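Amidohydrolase (Mycoplasma synoviae, PDB 3OVG) hydrolyses 1,4-lactones of phosphorylated pentonic acids, such as D-xylono-1,4-lactone 5-phosphate, using two zinc ions in each subunit. Local coordinates at residues Phe43-Glu54 / Gly276-Thr287. Numbering follows the deposited sequence.
With PO4 (phosphate ion), chain I.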
# COMPACT_ATOMS: atom_id res chain seq x y z
N PHE A 43 9.77 0.15 16.02
CA PHE A 43 10.18 1.34 16.76
C PHE A 43 9.58 1.42 18.16
O PHE A 43 10.01 2.22 18.98
CB PHE A 43 9.88 2.61 15.96
CG PHE A 43 10.78 2.79 14.79
CD1 PHE A 43 12.14 3.07 14.97
CD2 PHE A 43 10.30 2.66 13.50
CE1 PHE A 43 13.00 3.22 13.87
CE2 PHE A 43 11.14 2.81 12.39
CZ PHE A 43 12.49 3.10 12.58
N LEU A 44 8.61 0.57 18.44
CA LEU A 44 8.01 0.53 19.76
C LEU A 44 8.85 -0.34 20.70
O LEU A 44 9.00 -1.55 20.46
CB LEU A 44 6.57 0.02 19.69
CG LEU A 44 5.87 -0.01 21.04
CD1 LEU A 44 5.61 1.42 21.56
CD2 LEU A 44 4.57 -0.77 20.88
N MSE A 45 9.40 0.27 21.74
CA MSE A 45 10.34 -0.38 22.65
C MSE A 45 10.00 -0.04 24.10
O MSE A 45 10.33 1.06 24.59
CB MSE A 45 11.80 0.04 22.33
CG MSE A 45 12.15 -0.16 20.87
SE MSE A 45 13.93 0.55 20.30
CE MSE A 45 15.05 -0.47 21.56
N LEU A 46 9.37 -0.98 24.80
CA LEU A 46 8.75 -0.63 26.07
C LEU A 46 9.26 -1.43 27.26
O LEU A 46 8.64 -1.43 28.33
CB LEU A 46 7.25 -0.83 25.99
CG LEU A 46 6.47 0.18 25.17
CD1 LEU A 46 5.09 -0.39 24.92
CD2 LEU A 46 6.38 1.52 25.92
N ASN A 47 10.39 -2.10 27.10
CA ASN A 47 10.76 -3.10 28.08
C ASN A 47 11.92 -2.62 28.96
O ASN A 47 13.09 -2.56 28.56
CB ASN A 47 10.99 -4.46 27.37
CG ASN A 47 11.14 -5.63 28.31
OD1 ASN A 47 11.66 -5.48 29.40
ND2 ASN A 47 10.70 -6.82 27.88
N VAL A 48 11.57 -2.21 30.18
CA VAL A 48 12.55 -1.77 31.14
C VAL A 48 13.54 -2.89 31.51
O VAL A 48 14.75 -2.67 31.55
CB VAL A 48 11.85 -1.25 32.42
CG1 VAL A 48 12.83 -1.19 33.57
CG2 VAL A 48 11.23 0.11 32.17
N ASP A 49 13.03 -4.07 31.81
CA ASP A 49 13.91 -5.17 32.21
C ASP A 49 14.91 -5.47 31.12
O ASP A 49 16.07 -5.64 31.38
CB ASP A 49 13.12 -6.43 32.59
CG ASP A 49 12.31 -6.23 33.86
OD1 ASP A 49 12.64 -5.30 34.63
OD2 ASP A 49 11.33 -7.00 34.11
N ALA A 50 14.46 -5.54 29.88
CA ALA A 50 15.39 -5.81 28.77
C ALA A 50 16.42 -4.71 28.58
O ALA A 50 17.55 -5.00 28.19
CB ALA A 50 14.63 -6.04 27.48
N SER A 51 16.02 -3.46 28.81
CA SER A 51 16.92 -2.33 28.58
C SER A 51 18.05 -2.34 29.60
O SER A 51 19.25 -2.09 29.28
CB SER A 51 16.16 -1.00 28.66
OG SER A 51 15.19 -0.91 27.63
N ILE A 52 17.65 -2.63 30.84
CA ILE A 52 18.60 -2.72 31.95
C ILE A 52 19.61 -3.85 31.72
O ILE A 52 20.81 -3.66 31.94
CB ILE A 52 17.85 -2.93 33.26
CG1 ILE A 52 17.01 -1.68 33.59
CG2 ILE A 52 18.80 -3.30 34.36
CD1 ILE A 52 16.12 -1.83 34.82
N LYS A 53 19.15 -5.01 31.29
CA LYS A 53 20.10 -6.10 30.98
C LYS A 53 21.03 -5.68 29.85
O LYS A 53 22.20 -5.99 29.87
CB LYS A 53 19.37 -7.39 30.59
CG LYS A 53 18.45 -7.97 31.67
CD LYS A 53 17.55 -9.07 31.06
CE LYS A 53 16.69 -9.72 32.16
NZ LYS A 53 15.64 -10.65 31.62
N GLU A 54 20.51 -4.96 28.85
CA GLU A 54 21.39 -4.50 27.77
C GLU A 54 22.44 -3.52 28.33
O GLU A 54 23.63 -3.63 28.04
CB GLU A 54 20.59 -3.87 26.60
CG GLU A 54 21.34 -3.73 25.26
CD GLU A 54 21.59 -5.09 24.55
OE1 GLU A 54 21.16 -6.17 25.05
OE2 GLU A 54 22.24 -5.07 23.49
N GLY A 276 17.74 1.96 17.78
CA GLY A 276 16.42 2.55 17.93
C GLY A 276 15.29 1.75 17.32
O GLY A 276 14.20 2.28 17.11
N ARG A 277 15.55 0.47 17.03
CA ARG A 277 14.53 -0.48 16.66
C ARG A 277 14.68 -1.68 17.59
O ARG A 277 15.78 -1.97 18.07
CB ARG A 277 14.69 -0.94 15.20
CG ARG A 277 14.28 0.08 14.16
CD ARG A 277 14.46 -0.45 12.75
NE ARG A 277 13.54 -1.55 12.49
CZ ARG A 277 12.86 -1.71 11.34
NH1 ARG A 277 12.99 -0.82 10.35
NH2 ARG A 277 12.04 -2.76 11.19
N ILE A 278 13.59 -2.41 17.80
CA ILE A 278 13.60 -3.49 18.78
C ILE A 278 14.62 -4.62 18.49
O ILE A 278 15.12 -5.24 19.44
CB ILE A 278 12.18 -4.05 18.92
CG1 ILE A 278 11.95 -4.71 20.30
CG2 ILE A 278 11.82 -4.92 17.74
CD1 ILE A 278 10.42 -4.77 20.67
N LEU A 279 14.94 -4.86 17.22
CA LEU A 279 15.94 -5.92 16.87
C LEU A 279 17.40 -5.45 16.86
O LEU A 279 18.30 -6.17 16.42
CB LEU A 279 15.61 -6.60 15.54
CG LEU A 279 14.24 -7.31 15.51
CD1 LEU A 279 14.02 -8.02 14.18
CD2 LEU A 279 14.14 -8.31 16.66
N TYR A 280 17.64 -4.23 17.32
CA TYR A 280 18.98 -3.68 17.36
C TYR A 280 19.61 -3.81 18.75
O TYR A 280 20.69 -3.29 19.00
CB TYR A 280 18.98 -2.20 16.90
CG TYR A 280 18.65 -1.99 15.43
CD1 TYR A 280 18.49 -3.08 14.56
CD2 TYR A 280 18.55 -0.70 14.89
CE1 TYR A 280 18.21 -2.88 13.20
CE2 TYR A 280 18.29 -0.50 13.56
CZ TYR A 280 18.11 -1.59 12.72
OH TYR A 280 17.84 -1.36 11.39
N GLN A 281 18.92 -4.51 19.67
CA GLN A 281 19.52 -4.83 20.96
C GLN A 281 19.38 -6.32 21.21
O GLN A 281 18.41 -6.92 20.76
CB GLN A 281 18.89 -4.02 22.09
CG GLN A 281 19.21 -2.55 21.96
CD GLN A 281 18.71 -1.74 23.12
OE1 GLN A 281 18.55 -2.26 24.23
NE2 GLN A 281 18.48 -0.45 22.89
N ARG A 282 20.37 -6.92 21.87
CA ARG A 282 20.40 -8.35 22.11
C ARG A 282 19.23 -8.79 22.99
O ARG A 282 18.49 -9.69 22.63
CB ARG A 282 21.70 -8.75 22.79
CG ARG A 282 21.95 -10.26 22.75
CD ARG A 282 23.28 -10.65 23.42
NE ARG A 282 23.15 -10.78 24.88
CZ ARG A 282 22.65 -11.85 25.48
NH1 ARG A 282 22.56 -11.90 26.81
NH2 ARG A 282 22.25 -12.88 24.76
N ASN A 283 19.08 -8.14 24.13
CA ASN A 283 18.05 -8.54 25.09
C ASN A 283 16.63 -8.27 24.59
O ASN A 283 15.77 -9.11 24.69
CB ASN A 283 18.35 -7.96 26.48
CG ASN A 283 19.47 -8.71 27.18
OD1 ASN A 283 19.25 -9.82 27.71
ND2 ASN A 283 20.67 -8.14 27.17
N TYR A 284 16.41 -7.11 23.99
CA TYR A 284 15.17 -6.90 23.22
C TYR A 284 14.94 -7.98 22.14
O TYR A 284 13.81 -8.49 21.96
CB TYR A 284 15.18 -5.51 22.59
CG TYR A 284 14.50 -4.41 23.39
CD1 TYR A 284 13.14 -4.48 23.68
CD2 TYR A 284 15.21 -3.28 23.82
CE1 TYR A 284 12.49 -3.46 24.38
CE2 TYR A 284 14.58 -2.26 24.54
CZ TYR A 284 13.21 -2.35 24.80
OH TYR A 284 12.56 -1.34 25.48
N GLY A 285 15.99 -8.34 21.39
CA GLY A 285 15.86 -9.44 20.43
C GLY A 285 15.29 -10.72 21.08
O GLY A 285 14.38 -11.37 20.57
N LEU A 286 15.81 -11.06 22.25
CA LEU A 286 15.38 -12.28 22.91
C LEU A 286 13.88 -12.25 23.23
O LEU A 286 13.20 -13.26 23.12
CB LEU A 286 16.20 -12.48 24.18
CG LEU A 286 17.37 -13.49 24.24
CD1 LEU A 286 17.93 -13.95 22.91
CD2 LEU A 286 18.46 -13.00 25.21
N THR A 287 13.37 -11.08 23.63
CA THR A 287 11.92 -10.95 23.89
C THR A 287 11.12 -11.24 22.63
O THR A 287 9.93 -11.59 22.69
CB THR A 287 11.52 -9.56 24.45
OG1 THR A 287 11.62 -8.55 23.43
CG2 THR A 287 12.41 -9.18 25.64
P PO4 I . 16.74 2.10 10.59
O1 PO4 I . 16.37 2.51 12.02
O2 PO4 I . 15.56 1.40 9.87
O3 PO4 I . 17.14 3.36 9.82
O4 PO4 I . 17.97 1.19 10.67
O HOH W 1 10.04 -6.53 24.54
O HOH W 2 17.78 -4.89 25.06
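E54 turns its carboxylate over the first turn of helix 282-287 and binds its N-terminal amides. E54 OE1 accepts from N283 N at 3.0 Å, above the carboxylate plane, and from N283 ND2 at 2.9 Å, nearly along the C-O axis, while E54 OE2 takes R282 N and, outside the contact, L295 N. A bend at chi2 (71°) folds the glutamate chain back across Q281, whose OE1 lies 3.3 Å from E54 CG. A water bridges the two segments, donating to A50 O and Q281 OE1 and accepting from Y284 N. One residue beyond N283, Y284 reaches the chain leading into helix 48-60: its OH accepts from N47 N at 2.8 Å and also bonds F29 O, and A50 CB covers one ring face. M45, a selenomethionine, bends at chi3 (58°) to pack its CE methyl 3.5 Å from Y284 CE2. Its SE rests against the G276-R277 backbone and lies above the Y284 ring face, 5.5 Å from the centroid, a long Met-aromatic contact. N47 caps its own helix through OD1, which accepts from A50 N. Towards the active site, F43 CE1 meets R277 CG at 3.4 Å, and G276 O lies at the edge of the F43 ring. R277, salt-bridged to D42, and Y280 belong to the substrate-binding loop; Y280 OH donates to O4 of a bound phosphate at 2.7 Å, whereas the R277 NH1 bond to O2 is weak. In this TIM-barrel lactonase the phosphate probably mimics that of the substrate. Three backbone amides and N283 ND2 probably stabilise the E54 carboxylate as an anion, joining the helix after the substrate loop to helix 48-60.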